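Local atomic coordinates of sensory box/GGDEF family protein (PDB entry 6EIB), a protein that catalyses, through its GGDEF-type domain, the condensation of two GTP molecules into the second messenger cyclic di-GMP, with release of diphosphate, and takes part in biofilm formation. Residues Leu57-Leu60 with Ala61-Phe64; Asp135-Arg138 with Arg139-Gln142; Ala143-Lys146 with Ala147-Asn150. One frame throughout, in Å; residues are numbered along the deposited sequence.

Contact 1 of 3, residues Leu57-Leu60 with Ala61-Phe64; sequences LCFL and AKLF
Leu60 and Phe64, one helical turn apart, meet at a slant, the branched end of the leucine lying against the far end of the aromatic ring. Leu60 CD1 comes within 3.4 Å of Phe64 CE1, and Leu60 CG lies 3.5 Å from Phe64 CZ. The leucine reaches there because its CG stands anti to the backbone N (chi1 -179°), beside the carbonyl carbon and thus on the side of the following turn, where Phe64 lies. Nearer its root the same ring has a polar neighbour: the carbonyl oxygen of Leu60 sits over one face, 3.3 Å from Phe64 CD1 and displaced toward the rim. That oxygen also accepts the amide of Phe64, the last of four successive i to i+4 bonds that define this as regular alpha helix; Leu57, Cys58 and Phe59 accept the other three.

A second apolar pair follows the same spacing on another side. Phe59 CE2 lies 4.0 Å from Leu63 CD2, the methyl approaching the ring obliquely. Lys62 takes a different course. Its chain bends at both chi3 and chi4 and doubles back along the helix, bringing NZ to 3.8 Å from Cys58 CB, so that the aliphatic part of this exposed residue lies along the preceding turn.

The example illustrates how one helix meets different elements on different sides. Leu57, Leu60 and Phe64 of helix 50-67 pack onto strands 31-38 and 81-87 of the GGDEF-domain sheet, Leu57 close to Ile38 and Glu80, which probably bind magnesium, as in relatives. Leu60, Leu63 and Phe64 also touch helix 91-107, Phe59 stacks on His108 and meets Phe110 edge-to-face, and Cys58 and Ala61 rest on Leu4 of helix 4-7.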
ATOM      1  N   LEU A  57      -1.091  -0.578 -12.800  1.00 31.91           N
ATOM      2  CA  LEU A  57      -0.556  -1.395 -11.712  1.00 31.25           C
ATOM      3  C   LEU A  57       0.980  -1.347 -11.754  1.00 34.16           C
ATOM      4  O   LEU A  57       1.640  -1.174 -10.735  1.00 34.71           O
ATOM      5  CB  LEU A  57      -1.025  -2.839 -11.843  1.00 30.22           C
ATOM      6  CG  LEU A  57      -2.529  -3.124 -11.752  1.00 28.80           C
ATOM      7  CD1 LEU A  57      -2.835  -4.551 -12.133  1.00 29.36           C
ATOM      8  CD2 LEU A  57      -3.026  -2.825 -10.379  1.00 27.00           C
ATOM      9  N   CYS A  58       1.531  -1.454 -12.953  1.00 35.63           N
ATOM     10  CA  CYS A  58       2.974  -1.440 -13.108  1.00 38.63           C
ATOM     11  C   CYS A  58       3.610  -0.123 -12.700  1.00 38.05           C
ATOM     12  O   CYS A  58       4.620  -0.128 -11.987  1.00 39.02           O
ATOM     13  CB  CYS A  58       3.347  -1.755 -14.552  1.00 41.69           C
ATOM     14  SG  CYS A  58       3.213  -3.505 -14.897  1.00 60.12           S
ATOM     15  N   PHE A  59       3.012   0.983 -13.129  1.00 36.59           N
ATOM     16  CA  PHE A  59       3.449   2.315 -12.727  1.00 33.98           C
ATOM     17  C   PHE A  59       3.386   2.481 -11.209  1.00 32.98           C
ATOM     18  O   PHE A  59       4.278   3.093 -10.614  1.00 33.73           O
ATOM     19  CB  PHE A  59       2.607   3.396 -13.401  1.00 32.04           C
ATOM     20  CG  PHE A  59       2.947   4.783 -12.931  1.00 29.65           C
ATOM     21  CD1 PHE A  59       4.000   5.482 -13.507  1.00 29.85           C
ATOM     22  CD2 PHE A  59       2.253   5.365 -11.877  1.00 28.05           C
ATOM     23  CE1 PHE A  59       4.337   6.755 -13.052  1.00 29.47           C
ATOM     24  CE2 PHE A  59       2.592   6.636 -11.417  1.00 27.53           C
ATOM     25  CZ  PHE A  59       3.635   7.318 -11.999  1.00 28.02           C
ATOM     26  N   LEU A  60       2.332   1.959 -10.584  1.00 30.54           N
ATOM     27  CA  LEU A  60       2.181   2.092  -9.129  1.00 28.41           C
ATOM     28  C   LEU A  60       3.298   1.345  -8.410  1.00 29.08           C
ATOM     29  O   LEU A  60       3.878   1.846  -7.420  1.00 26.64           O
ATOM     30  CB  LEU A  60       0.825   1.567  -8.653  1.00 26.57           C
ATOM     31  CG  LEU A  60       0.593   1.689  -7.146  1.00 25.27           C
ATOM     32  CD1 LEU A  60       0.751   3.116  -6.666  1.00 24.93           C
ATOM     33  CD2 LEU A  60      -0.807   1.128  -6.720  1.00 27.42           C
ATOM     34  N   ALA A  61       3.605   0.151  -8.907  1.00 31.72           N
ATOM     35  CA  ALA A  61       4.711  -0.623  -8.356  1.00 34.10           C
ATOM     36  C   ALA A  61       6.031   0.129  -8.538  1.00 36.23           C
ATOM     37  O   ALA A  61       6.837   0.202  -7.599  1.00 36.95           O
ATOM     38  CB  ALA A  61       4.794  -1.990  -9.014  1.00 35.20           C
ATOM     39  N   LYS A  62       6.255   0.678  -9.731  1.00 38.84           N
ATOM     40  CA  LYS A  62       7.469   1.473  -9.976  1.00 40.66           C
ATOM     41  C   LYS A  62       7.521   2.646  -9.003  1.00 37.73           C
ATOM     42  O   LYS A  62       8.559   2.962  -8.422  1.00 37.72           O
ATOM     43  CB  LYS A  62       7.527   1.983 -11.413  1.00 45.27           C
ATOM     44  CG  LYS A  62       7.802   0.920 -12.465  1.00 49.31           C
ATOM     45  CD  LYS A  62       8.042   1.523 -13.869  1.00 52.76           C
ATOM     46  CE  LYS A  62       6.797   2.141 -14.524  1.00 53.69           C
ATOM     47  NZ  LYS A  62       5.805   1.110 -14.987  1.00 53.84           N
ATOM     48  N   LEU A  63       6.358   3.242  -8.784  1.00 35.79           N
ATOM     49  CA  LEU A  63       6.227   4.378  -7.887  1.00 34.84           C
ATOM     50  C   LEU A  63       6.626   4.055  -6.451  1.00 34.11           C
ATOM     51  O   LEU A  63       7.297   4.876  -5.805  1.00 34.49           O
ATOM     52  CB  LEU A  63       4.771   4.891  -7.904  1.00 32.66           C
ATOM     53  CG  LEU A  63       4.486   6.240  -7.241  1.00 31.55           C
ATOM     54  CD1 LEU A  63       5.445   7.344  -7.787  1.00 38.21           C
ATOM     55  CD2 LEU A  63       3.004   6.629  -7.428  1.00 29.98           C
ATOM     56  N   PHE A  64       6.270   2.853  -5.973  1.00 31.83           N
ATOM     57  CA  PHE A  64       6.642   2.455  -4.619  1.00 32.15           C
ATOM     58  C   PHE A  64       8.162   2.527  -4.449  1.00 34.38           C
ATOM     59  O   PHE A  64       8.661   3.074  -3.463  1.00 34.46           O
ATOM     60  CB  PHE A  64       6.175   1.034  -4.299  1.00 31.44           C
ATOM     61  CG  PHE A  64       4.683   0.857  -4.282  1.00 30.64           C
ATOM     62  CD1 PHE A  64       3.838   1.936  -4.078  1.00 30.62           C
ATOM     63  CD2 PHE A  64       4.137  -0.411  -4.418  1.00 30.81           C
ATOM     64  CE1 PHE A  64       2.459   1.759  -4.035  1.00 30.79           C
ATOM     65  CE2 PHE A  64       2.756  -0.609  -4.379  1.00 30.57           C
ATOM     66  CZ  PHE A  64       1.918   0.476  -4.182  1.00 31.28           C
TER

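Contact 2 of 3, residues Asp135-Arg138 with Arg139-Gln142; sequences DIYR and RSDQ. With SO4 (sulfate ion), chain G.
Arg139 folds back against the backbone of Asp135 and Ile136, on helix 133-148, the connecting helix of a beta-alpha-beta unit between strands 119-125 and 154-157 of the GGDEF domain. A bend at chi3 (-60°) turns its guanidinium across the preceding backbone, and the carbonyl oxygen of Asp135 lies over the centre of the planar group, 3.4 Å from Arg139 CZ. The oxygen thus faces the flat side of the cation, while Arg139 NH2 also touches Ile136 CG1 at 3.7 Å. Asp130 forms a salt bridge with this buried group, and Ser124 and Ser125 add hydrogen bonds, which together fix its rotation.

Tyr137 shows a different use of the same spacing. Asp141 CB stands over its ring, 3.9 Å from the centroid, in a CH-pi contact, with the carboxylate plane turned 23° from the ring. The phenol oxygen is hydrogen-bonded to Glu81.

Arg138, by contrast, extends from CG to NE and leaves the helix for a sulfate, probably from the crystallisation liquor, which lies at the edge of its guanidinium and is also bound by Tyr158. Gln142, one turn on, extends to the same anion. Sulfate O1 accepts from both, at 2.8 Å from Arg138 NH2 and 3.0 Å from Gln142 NE2, the glutamine bond being the straighter at 160°.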
ATOM      1  N   ASP A 135      -3.186  -9.004  12.877  1.00 19.09           N
ATOM      2  CA  ASP A 135      -3.536  -7.895  13.791  1.00 18.03           C
ATOM      3  C   ASP A 135      -3.166  -6.540  13.182  1.00 20.05           C
ATOM      4  O   ASP A 135      -3.822  -5.523  13.463  1.00 22.74           O
ATOM      5  CB  ASP A 135      -2.831  -8.009  15.139  1.00 18.14           C
ATOM      6  CG  ASP A 135      -3.386  -9.150  16.009  1.00 19.70           C
ATOM      7  OD1 ASP A 135      -4.632  -9.274  16.071  1.00 18.43           O
ATOM      8  OD2 ASP A 135      -2.560  -9.894  16.599  1.00 19.36           O
ATOM      9  N   ILE A 136      -2.058  -6.507  12.448  1.00 17.82           N
ATOM     10  CA  ILE A 136      -1.597  -5.256  11.812  1.00 18.21           C
ATOM     11  C   ILE A 136      -2.443  -4.952  10.567  1.00 18.65           C
ATOM     12  O   ILE A 136      -2.940  -3.836  10.409  1.00 18.91           O
ATOM     13  CB  ILE A 136      -0.109  -5.329  11.420  1.00 17.07           C
ATOM     14  CG1 ILE A 136       0.747  -5.611  12.658  1.00 16.02           C
ATOM     15  CG2 ILE A 136       0.379  -3.989  10.790  1.00 17.42           C
ATOM     16  CD1 ILE A 136       2.305  -5.683  12.374  1.00 19.17           C
ATOM     17  N   TYR A 137      -2.591  -5.952   9.700  1.00 18.80           N
ATOM     18  CA  TYR A 137      -3.376  -5.802   8.477  1.00 20.09           C
ATOM     19  C   TYR A 137      -4.802  -5.338   8.774  1.00 19.72           C
ATOM     20  O   TYR A 137      -5.359  -4.494   8.049  1.00 20.73           O
ATOM     21  CB  TYR A 137      -3.448  -7.140   7.696  1.00 27.03           C
ATOM     22  CG  TYR A 137      -4.344  -6.980   6.470  1.00 27.73           C
ATOM     23  CD1 TYR A 137      -3.886  -6.296   5.348  1.00 27.74           C
ATOM     24  CD2 TYR A 137      -5.675  -7.395   6.481  1.00 26.54           C
ATOM     25  CE1 TYR A 137      -4.705  -6.082   4.227  1.00 27.76           C
ATOM     26  CE2 TYR A 137      -6.515  -7.167   5.361  1.00 25.84           C
ATOM     27  CZ  TYR A 137      -6.009  -6.519   4.236  1.00 26.83           C
ATOM     28  OH  TYR A 137      -6.793  -6.273   3.096  1.00 28.07           O
ATOM     29  N   ARG A 138      -5.398  -5.877   9.832  1.00 19.85           N
ATOM     30  CA  ARG A 138      -6.743  -5.466  10.240  1.00 20.78           C
ATOM     31  C   ARG A 138      -6.813  -3.949  10.461  1.00 20.60           C
ATOM     32  O   ARG A 138      -7.793  -3.279  10.072  1.00 18.25           O
ATOM     33  CB  ARG A 138      -7.169  -6.216  11.506  1.00 22.14           C
ATOM     34  CG  ARG A 138      -8.401  -5.681  12.100  1.00 26.44           C
ATOM     35  CD  ARG A 138      -8.738  -6.390  13.371  1.00 31.10           C
ATOM     36  NE  ARG A 138      -9.969  -5.832  13.905  1.00 36.11           N
ATOM     37  CZ  ARG A 138      -9.985  -4.803  14.742  1.00 38.98           C
ATOM     38  NH1 ARG A 138      -8.830  -4.266  15.145  1.00 37.81           N
ATOM     39  NH2 ARG A 138     -11.145  -4.339  15.186  1.00 41.67           N
ATOM     40  N   ARG A 139      -5.769  -3.390  11.073  1.00 21.31           N
ATOM     41  CA  ARG A 139      -5.761  -1.952  11.360  1.00 21.31           C
ATOM     42  C   ARG A 139      -5.476  -1.124  10.098  1.00 21.14           C
ATOM     43  O   ARG A 139      -6.109  -0.094   9.890  1.00 21.43           O
ATOM     44  CB  ARG A 139      -4.748  -1.623  12.467  1.00 23.07           C
ATOM     45  CG  ARG A 139      -5.148  -2.130  13.868  1.00 23.59           C
ATOM     46  CD  ARG A 139      -4.233  -1.590  14.903  1.00 25.03           C
ATOM     47  NE  ARG A 139      -2.867  -2.019  14.635  1.00 24.78           N
ATOM     48  CZ  ARG A 139      -2.275  -3.046  15.257  1.00 24.14           C
ATOM     49  NH1 ARG A 139      -2.933  -3.715  16.200  1.00 23.53           N
ATOM     50  NH2 ARG A 139      -1.020  -3.379  14.962  1.00 23.07           N
ATOM     51  N   SER A 140      -4.543  -1.552   9.248  1.00 21.39           N
ATOM     52  CA  SER A 140      -4.303  -0.764   8.037  1.00 21.24           C
ATOM     53  C   SER A 140      -5.494  -0.903   7.101  1.00 21.20           C
ATOM     54  O   SER A 140      -5.861   0.048   6.432  1.00 20.15           O
ATOM     55  CB  SER A 140      -2.993  -1.142   7.328  1.00 22.19           C
ATOM     56  OG  SER A 140      -2.974  -2.462   6.814  1.00 23.45           O
ATOM     57  N   ASP A 141      -6.103  -2.089   7.059  1.00 22.72           N
ATOM     58  CA  ASP A 141      -7.265  -2.301   6.209  1.00 23.42           C
ATOM     59  C   ASP A 141      -8.411  -1.415   6.691  1.00 25.81           C
ATOM     60  O   ASP A 141      -9.145  -0.822   5.872  1.00 27.70           O
ATOM     61  CB  ASP A 141      -7.657  -3.796   6.204  1.00 25.38           C
ATOM     62  CG  ASP A 141      -8.725  -4.147   5.141  1.00 26.50           C
ATOM     63  OD1 ASP A 141      -8.749  -3.512   4.067  1.00 25.06           O
ATOM     64  OD2 ASP A 141      -9.553  -5.063   5.399  1.00 28.30           O
ATOM     65  N   GLN A 142      -8.581  -1.296   8.007  1.00 25.76           N
ATOM     66  CA  GLN A 142      -9.684  -0.477   8.528  1.00 25.66           C
ATOM     67  C   GLN A 142      -9.481   1.016   8.289  1.00 24.17           C
ATOM     68  O   GLN A 142     -10.421   1.758   7.982  1.00 22.51           O
ATOM     69  CB  GLN A 142      -9.868  -0.709  10.038  1.00 29.35           C
ATOM     70  CG  GLN A 142     -11.156  -0.123  10.560  1.00 36.00           C
ATOM     71  CD  GLN A 142     -11.230  -0.092  12.069  1.00 41.07           C
ATOM     72  OE1 GLN A 142     -11.059   0.967  12.679  1.00 45.28           O
ATOM     73  NE2 GLN A 142     -11.458  -1.252  12.688  1.00 39.91           N
TER
HETATM   74  S   SO4 G 203     -11.518  -1.563  16.918  1.00 90.43           S
HETATM   75  O1  SO4 G 203     -10.896  -1.562  15.602  1.00 90.64           O
HETATM   76  O2  SO4 G 203     -12.029  -0.226  17.195  1.00 90.62           O
HETATM   77  O3  SO4 G 203     -12.643  -2.499  16.927  1.00 90.69           O
HETATM   78  O4  SO4 G 203     -10.518  -1.944  17.910  1.00 89.93           O

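Contact 3 of 3, residues Ala143-Lys146 with Ala147-Asn150; sequences ALYK and AKRN
Lys148 lays its aliphatic chain over Tyr145, with CD above the centre of the ring, 4.2 Å from the centroid and 10° off its normal, a CH-pi contact between two side chains that point the same way. Leu144 runs alongside too, its CD1 4.2 Å from Lys148 CD. The bends at chi3 and chi4 then lift the ammonium group away from the face; NZ is 5.8 Å from the Tyr145 centroid, where any cation-pi attraction is at most weak. Its charged partner is Asp37, with which NZ makes a long, weak ion pair. Asp37 probably binds magnesium, as in related cyclases, so the lysine would lie beside the metal site.

These turns belong to the C-terminal part of helix 133-148, the crossover of a beta-alpha-beta unit whose strands, 119-125 and 154-157, lie beside one another in the sheet. Leu144 and Lys148 touch Cys120 on the first strand, and Ala147 packs on Arg154 and Cys156 of the second.

The backbone bonds change character along these residues. Ala143 O accepts Ala147 N at 2.9 Å in a regular i to i+4 bond, and Leu144 O takes the amide of Lys148 at 3.0 Å in the carbonyl plane. The next two acceptors, Tyr145 O and Lys146 O, divide a single donor, the N-H of Arg149. It reaches Lys146 O at 3.1 Å but Tyr145 O only weakly, at 3.3 Å. The donor stands 66° out of the plane of the Lys146 carbonyl, far from either lone-pair direction, as suits a tightened i to i+3 turn. Asn150 N continues this shorter spacing, donating to Ala147 O at 3.1 Å.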
ATOM      1  N   ALA A 143      -8.229   1.441   8.393  1.00 22.99           N
ATOM      2  CA  ALA A 143      -7.842   2.811   8.103  1.00 23.33           C
ATOM      3  C   ALA A 143      -8.030   3.088   6.635  1.00 21.39           C
ATOM      4  O   ALA A 143      -8.378   4.198   6.262  1.00 25.25           O
ATOM      5  CB  ALA A 143      -6.323   3.085   8.547  1.00 16.84           C
ATOM      6  N   LEU A 144      -7.766   2.101   5.781  1.00 18.01           N
ATOM      7  CA  LEU A 144      -8.024   2.277   4.358  1.00 17.04           C
ATOM      8  C   LEU A 144      -9.506   2.530   4.090  1.00 19.63           C
ATOM      9  O   LEU A 144      -9.897   3.507   3.424  1.00 19.92           O
ATOM     10  CB  LEU A 144      -7.529   1.030   3.598  1.00 15.58           C
ATOM     11  CG  LEU A 144      -7.954   0.840   2.132  1.00 16.63           C
ATOM     12  CD1 LEU A 144      -7.463   1.995   1.194  1.00 18.66           C
ATOM     13  CD2 LEU A 144      -7.365  -0.474   1.600  1.00 17.66           C
ATOM     14  N   TYR A 145     -10.365   1.695   4.669  1.00 19.96           N
ATOM     15  CA  TYR A 145     -11.796   1.870   4.453  1.00 18.84           C
ATOM     16  C   TYR A 145     -12.323   3.127   5.133  1.00 20.62           C
ATOM     17  O   TYR A 145     -13.315   3.736   4.667  1.00 21.62           O
ATOM     18  CB  TYR A 145     -12.563   0.567   4.842  1.00 31.35           C
ATOM     19  CG  TYR A 145     -12.433  -0.408   3.674  1.00 31.62           C
ATOM     20  CD1 TYR A 145     -11.239  -1.086   3.442  1.00 30.34           C
ATOM     21  CD2 TYR A 145     -13.476  -0.562   2.738  1.00 33.05           C
ATOM     22  CE1 TYR A 145     -11.069  -1.912   2.354  1.00 30.54           C
ATOM     23  CE2 TYR A 145     -13.324  -1.411   1.626  1.00 33.62           C
ATOM     24  CZ  TYR A 145     -12.110  -2.075   1.438  1.00 33.25           C
ATOM     25  OH  TYR A 145     -11.899  -2.925   0.353  1.00 34.10           O
ATOM     26  N   LYS A 146     -11.688   3.531   6.223  1.00 18.37           N
ATOM     27  CA  LYS A 146     -12.049   4.797   6.857  1.00 23.13           C
ATOM     28  C   LYS A 146     -11.707   5.954   5.880  1.00 25.68           C
ATOM     29  O   LYS A 146     -12.507   6.883   5.671  1.00 25.94           O
ATOM     30  CB  LYS A 146     -11.303   4.917   8.183  1.00 26.56           C
ATOM     31  CG  LYS A 146     -11.652   6.065   9.116  1.00 29.31           C
ATOM     32  CD  LYS A 146     -10.679   6.059  10.332  1.00 61.74           C
ATOM     33  CE  LYS A 146     -10.515   4.641  10.962  1.00 63.52           C
ATOM     34  NZ  LYS A 146      -9.314   4.456  11.900  1.00 62.32           N
ATOM     35  N   ALA A 147     -10.530   5.871   5.259  1.00 24.89           N
ATOM     36  CA  ALA A 147     -10.124   6.868   4.262  1.00 24.64           C
ATOM     37  C   ALA A 147     -11.149   6.968   3.123  1.00 26.33           C
ATOM     38  O   ALA A 147     -11.578   8.053   2.724  1.00 27.24           O
ATOM     39  CB  ALA A 147      -8.734   6.515   3.711  1.00 24.84           C
ATOM     40  N   LYS A 148     -11.555   5.813   2.616  1.00 27.06           N
ATOM     41  CA  LYS A 148     -12.512   5.717   1.512  1.00 27.97           C
ATOM     42  C   LYS A 148     -13.886   6.325   1.824  1.00 28.30           C
ATOM     43  O   LYS A 148     -14.626   6.684   0.905  1.00 30.60           O
ATOM     44  CB  LYS A 148     -12.651   4.254   1.106  1.00 28.96           C
ATOM     45  CG  LYS A 148     -11.403   3.701   0.460  1.00 29.39           C
ATOM     46  CD  LYS A 148     -11.531   2.182   0.242  1.00 32.84           C
ATOM     47  CE  LYS A 148     -12.514   1.840  -0.853  1.00 35.70           C
ATOM     48  NZ  LYS A 148     -11.872   2.136  -2.159  1.00 37.32           N
ATOM     49  N   ARG A 149     -14.246   6.450   3.102  1.00 27.23           N
ATOM     50  CA  ARG A 149     -15.544   7.027   3.451  1.00 30.00           C
ATOM     51  C   ARG A 149     -15.660   8.484   2.987  1.00 30.70           C
ATOM     52  O   ARG A 149     -16.781   9.003   2.854  1.00 29.49           O
ATOM     53  CB  ARG A 149     -15.799   6.998   4.966  1.00 32.29           C
ATOM     54  CG  ARG A 149     -15.958   5.649   5.610  1.00 34.93           C
ATOM     55  CD  ARG A 149     -16.888   4.727   4.897  1.00 38.40           C
ATOM     56  NE  ARG A 149     -18.273   4.945   5.284  1.00 42.90           N
ATOM     57  CZ  ARG A 149     -19.319   4.282   4.785  1.00 43.75           C
ATOM     58  NH1 ARG A 149     -19.157   3.333   3.871  1.00 42.69           N
ATOM     59  NH2 ARG A 149     -20.533   4.585   5.198  1.00 45.35           N
ATOM     60  N   ASN A 150     -14.519   9.158   2.808  1.00 31.23           N
ATOM     61  CA  ASN A 150     -14.530  10.581   2.450  1.00 34.02           C
ATOM     62  C   ASN A 150     -14.277  10.832   0.974  1.00 31.32           C
ATOM     63  O   ASN A 150     -14.122  11.965   0.527  1.00 30.99           O
ATOM     64  CB  ASN A 150     -13.516  11.322   3.319  1.00 37.63           C
ATOM     65  CG  ASN A 150     -13.996  11.446   4.747  1.00 41.88           C
ATOM     66  OD1 ASN A 150     -14.783  12.324   5.084  1.00 46.23           O
ATOM     67  ND2 ASN A 150     -13.546  10.537   5.587  1.00 42.56           N
TER

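How the contacts relate
All three contacts are intrahelical, yet they differ with their place in one GGDEF domain. Contact 1 is largely buried and apolar, on helix 50-67, and its centre lies about 22 Å from that of contact 2, across the middle of the chain. Contacts 2 and 3 adjoin on helix 133-148, their centres about 12 Å apart, and are only partly buried. Contact 2 depends on charged and polar groups answered by neighbouring loops, strands and an anion, whereas in contact 3 the backbone bonding shifts from i to i+4 toward i to i+3 spacing. Contacts 1 and 3 approach the probable magnesium site from different helices, one with a leucine and the other with a lysine.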